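Local coordinates for transcriptional regulator AefR (Pseudomonas syringae pv. tomato, PDB 3CDL), which probably binds DNA as a TetR-family transcription factor, acting as a dimer to regulate gene expression, at residues 29-32 with 33-36; 187-190 with 191-195. All coordinates share one frame; numbering follows the deposited sequence.

Contact 1 (29-32 with 33-36); sequences ITSM and DRIA
Ser31 and Ile35 bring the chain into its first helical turn: Ile35 N gives a nearly straight hydrogen bond to Ser31 O (2.9 Å, 174°), and Ala36 N repeats the i to i+4 step to Met32 O. Ser31 itself is the N-cap, where the loop 29-31 passes into helix 32-39. Its OG lies between the backbone N and the carbonyl carbon (chi1 61°), turned back over the helix start to accept a weak, bent bond from Arg34 N (3.4 Å). The same OG donates to Asp33 OD1 at 3.1 Å, meeting it on the anti side, somewhat tilted from the carboxylate plane. Asp33 reaches back to it with an almost eclipsed first torsion (chi1 12°), so the cap oxygen is engaged from both backbone and side chain. The Asp33 carboxylate, in the first turn, is probably also stabilised by the positive end of the helix dipole. The Arg34 chain, bent twice, runs back along the loop; Ser31 OG sits over one face of its guanidinium, with NE 4.0 Å from that oxygen, while Thr30 CA lies at the edge. On the buried side, Thr30 CG2 crosses Ile35 CG1 at about a right angle (4.0 Å), and Met32 SE runs beside Ile35 CD1, both side chains pointing the same way. This is the start of the predicted helix-turn-helix. Thr30 and Ile35 pack on Phe22 of helix 9-24, Met32 and Ala36 on Val46 of helix 43-49, and Ile35 also on Leu56 of helix 53-64.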
loop_
_atom_site.group_PDB
_atom_site.type_symbol
_atom_site.label_atom_id
_atom_site.label_comp_id
_atom_site.label_asym_id
_atom_site.label_seq_id
_atom_site.Cartn_x
_atom_site.Cartn_y
_atom_site.Cartn_z
ATOM N N ILE B 29 0.583 -20.512 -11.405
ATOM C CA ILE B 29 1.170 -21.303 -12.497
ATOM C C ILE B 29 2.536 -21.940 -12.156
ATOM O O ILE B 29 3.005 -22.814 -12.891
ATOM C CB ILE B 29 1.279 -20.523 -13.849
ATOM C CG1 ILE B 29 2.605 -19.750 -13.940
ATOM C CG2 ILE B 29 0.041 -19.650 -14.094
ATOM C CD1 ILE B 29 3.001 -19.361 -15.362
ATOM N N THR B 30 3.163 -21.504 -11.063
ATOM C CA THR B 30 4.462 -22.036 -10.636
ATOM C C THR B 30 4.287 -23.344 -9.883
ATOM O O THR B 30 3.524 -23.420 -8.926
ATOM C CB THR B 30 5.185 -21.054 -9.718
ATOM O OG1 THR B 30 5.311 -19.796 -10.383
ATOM C CG2 THR B 30 6.576 -21.575 -9.360
ATOM N N SER B 31 5.010 -24.367 -10.311
ATOM C CA SER B 31 4.920 -25.684 -9.697
ATOM C C SER B 31 6.116 -26.020 -8.798
ATOM O O SER B 31 7.214 -25.463 -8.945
ATOM C CB SER B 31 4.795 -26.736 -10.786
ATOM O OG SER B 31 5.941 -26.703 -11.610
HETATM N N MSE B 32 5.875 -26.954 -7.879
HETATM C CA MSE B 32 6.866 -27.417 -6.912
HETATM C C MSE B 32 8.117 -27.963 -7.581
HETATM O O MSE B 32 9.223 -27.779 -7.071
HETATM C CB MSE B 32 6.267 -28.480 -5.991
HETATM C CG MSE B 32 5.108 -28.000 -5.144
HETATM SE SE MSE B 32 5.606 -26.552 -3.935
HETATM C CE MSE B 32 6.270 -27.617 -2.435
ATOM N N ASP B 33 7.944 -28.630 -8.721
ATOM C CA ASP B 33 9.091 -29.094 -9.491
ATOM C C ASP B 33 9.839 -27.969 -10.199
ATOM O O ASP B 33 11.052 -28.066 -10.379
ATOM C CB ASP B 33 8.774 -30.257 -10.461
ATOM C CG ASP B 33 7.284 -30.516 -10.644
ATOM O OD1 ASP B 33 6.480 -29.554 -10.581
ATOM O OD2 ASP B 33 6.928 -31.701 -10.864
ATOM N N ARG B 34 9.135 -26.911 -10.603
ATOM C CA ARG B 34 9.821 -25.768 -11.198
ATOM C C ARG B 34 10.679 -25.113 -10.132
ATOM O O ARG B 34 11.853 -24.811 -10.370
ATOM C CB ARG B 34 8.844 -24.781 -11.832
ATOM C CG ARG B 34 9.432 -24.015 -13.007
ATOM C CD ARG B 34 8.514 -24.054 -14.216
ATOM N NE ARG B 34 7.149 -23.611 -13.895
ATOM C CZ ARG B 34 6.099 -23.680 -14.727
ATOM N NH1 ARG B 34 4.909 -23.249 -14.325
ATOM N NH2 ARG B 34 6.228 -24.180 -15.960
ATOM N N ILE B 35 10.093 -24.942 -8.947
ATOM C CA ILE B 35 10.813 -24.505 -7.741
ATOM C C ILE B 35 12.068 -25.361 -7.489
ATOM O O ILE B 35 13.163 -24.817 -7.293
ATOM C CB ILE B 35 9.874 -24.509 -6.493
ATOM C CG1 ILE B 35 8.816 -23.418 -6.620
ATOM C CG2 ILE B 35 10.657 -24.363 -5.183
ATOM C CD1 ILE B 35 7.683 -23.531 -5.616
ATOM N N ALA B 36 11.892 -26.684 -7.509
ATOM C CA ALA B 36 12.970 -27.659 -7.251
ATOM C C ALA B 36 14.104 -27.584 -8.284
ATOM O O ALA B 36 15.283 -27.684 -7.932
ATOM C CB ALA B 36 12.406 -29.067 -7.178
#

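Contact 2 (187-190 with 191-195); sequences VVES and ALNMF
Asn193 sits one turn beyond Glu189, and its side chain climbs back beside the carbonyl of that residue. CB starts 3.4 Å from Glu189 O; because CG stands beside the backbone N, anti to the carbonyl carbon (chi1 -81°), it too remains close to this oxygen. At the tip the two amide atoms part ways. ND2 lies 3.2 Å from Glu189 O, but at an angle too poor for a hydrogen bond, and it also approaches Glu189 CG at 4.2 Å; the carboxylate and amide planes are turned 40° apart. OD1 instead accepts a bond from Arg83 NH1, which helps to hold the amide in this rotation. The hydrogen bond to Glu189 O comes from Asn193 N (2.9 Å, nearly straight), one of the four i to i+4 bonds that join 187-190 to 191-195 within helix 181-199. In TetR-family regulators the last long helices of each subunit generally build a four-helix dimer interface, and here Trp198 and Gln158 of the second subunit pack on Asn193 and Met194, the glutamine also bonding weakly to Ser190 OG, which has a firmer bond to Asn186 O. Beside Asn193 on the helix, Ser190 and Met194 form the next i to i+4 pair. Met194 CB lies 3.1 Å from Ser190 O, and a nearly eclipsed last torsion (chi3 -19°) curls the methyl CE back to 3.9 Å from the same oxygen. Ala191 CB lies against the carbonyl oxygens of Val187 and Val188, and packs within its own subunit on Leu162 and Leu163 of helix 152-167.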
loop_
_atom_site.group_PDB
_atom_site.type_symbol
_atom_site.label_atom_id
_atom_site.label_comp_id
_atom_site.label_asym_id
_atom_site.label_seq_id
_atom_site.Cartn_x
_atom_site.Cartn_y
_atom_site.Cartn_z
ATOM N N VAL B 187 12.464 10.694 7.047
ATOM C CA VAL B 187 11.113 10.195 7.184
ATOM C C VAL B 187 10.881 9.766 8.628
ATOM O O VAL B 187 9.843 10.093 9.217
ATOM C CB VAL B 187 10.663 9.157 6.065
ATOM C CG1 VAL B 187 11.186 9.542 4.690
ATOM C CG2 VAL B 187 11.032 7.763 6.403
ATOM N N VAL B 188 11.872 9.121 9.230
ATOM C CA VAL B 188 11.734 8.717 10.629
ATOM C C VAL B 188 11.445 9.932 11.518
ATOM O O VAL B 188 10.472 9.955 12.280
ATOM C CB VAL B 188 12.998 8.023 11.162
ATOM C CG1 VAL B 188 12.857 7.757 12.639
ATOM C CG2 VAL B 188 13.243 6.730 10.429
ATOM N N GLU B 189 12.309 10.934 11.386
ATOM C CA GLU B 189 12.274 12.157 12.167
ATOM C C GLU B 189 10.914 12.848 12.119
ATOM O O GLU B 189 10.345 13.106 13.183
ATOM C CB GLU B 189 13.366 13.097 11.675
ATOM C CG GLU B 189 14.048 13.865 12.766
ATOM C CD GLU B 189 15.314 13.188 13.255
ATOM O OE1 GLU B 189 16.338 13.212 12.528
ATOM O OE2 GLU B 189 15.293 12.659 14.387
ATOM N N SER B 190 10.388 13.138 10.920
ATOM C CA SER B 190 9.052 13.738 10.850
ATOM C C SER B 190 7.953 12.837 11.336
ATOM O O SER B 190 6.996 13.325 11.919
ATOM C CB SER B 190 8.663 14.339 9.484
ATOM O OG SER B 190 9.169 13.555 8.442
ATOM N N ALA B 191 8.087 11.532 11.119
ATOM C CA ALA B 191 7.103 10.576 11.641
ATOM C C ALA B 191 7.025 10.750 13.128
ATOM O O ALA B 191 5.943 11.043 13.643
ATOM C CB ALA B 191 7.456 9.154 11.273
ATOM N N LEU B 192 8.187 10.627 13.787
ATOM C CA LEU B 192 8.391 10.849 15.223
ATOM C C LEU B 192 7.759 12.149 15.693
ATOM O O LEU B 192 6.919 12.161 16.608
ATOM C CB LEU B 192 9.902 10.901 15.528
ATOM C CG LEU B 192 10.560 10.486 16.864
ATOM C CD1 LEU B 192 11.863 11.262 17.120
ATOM C CD2 LEU B 192 9.673 10.632 18.051
ATOM N N ASN B 193 8.193 13.246 15.067
ATOM C CA ASN B 193 7.742 14.601 15.397
ATOM C C ASN B 193 6.243 14.756 15.230
ATOM O O ASN B 193 5.568 15.347 16.067
ATOM C CB ASN B 193 8.467 15.630 14.528
ATOM C CG ASN B 193 9.859 15.958 15.050
ATOM O OD1 ASN B 193 10.072 16.039 16.255
ATOM N ND2 ASN B 193 10.814 16.149 14.136
HETATM N N MSE B 194 5.725 14.220 14.142
HETATM C CA MSE B 194 4.307 14.294 13.887
HETATM C C MSE B 194 3.563 13.457 14.919
HETATM O O MSE B 194 2.597 13.919 15.509
HETATM C CB MSE B 194 3.992 13.808 12.478
HETATM C CG MSE B 194 2.517 13.828 12.171
HETATM SE SE MSE B 194 2.191 13.893 10.289
HETATM C CE MSE B 194 3.970 14.520 9.760
ATOM N N PHE B 195 4.045 12.235 15.134
ATOM C CA PHE B 195 3.364 11.296 16.011
ATOM C C PHE B 195 3.334 11.852 17.426
ATOM O O PHE B 195 2.261 12.052 18.007
ATOM C CB PHE B 195 3.977 9.874 15.971
ATOM C CG PHE B 195 3.179 8.859 16.772
ATOM C CD1 PHE B 195 2.062 8.222 16.206
ATOM C CD2 PHE B 195 3.488 8.603 18.109
ATOM C CE1 PHE B 195 1.296 7.325 16.953
ATOM C CE2 PHE B 195 2.720 7.709 18.868
ATOM C CZ PHE B 195 1.628 7.062 18.288
#

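How the contacts relate
The two contacts illustrate how one kind of local bonding serves different places in a helical fold. Contact 1 is partly buried and opens a short helix in the predicted DNA-binding region; contact 2 is buried, midway along a long helix of the C-terminal region. Their centres are about 43 Å apart, on opposite sides of the chain's centre, and they join no common helices. In contact 1 the Ser31 hydroxyl and the Asp33 carboxylate add side-chain bonds to those of the backbone; in contact 2 the bonds between the segments are all main chain, and the polar ends of Ser190 and Asn193 find partners outside them. Contact 1 packs against its own chain alone within the assembly, whereas contact 2 also faces the second subunit.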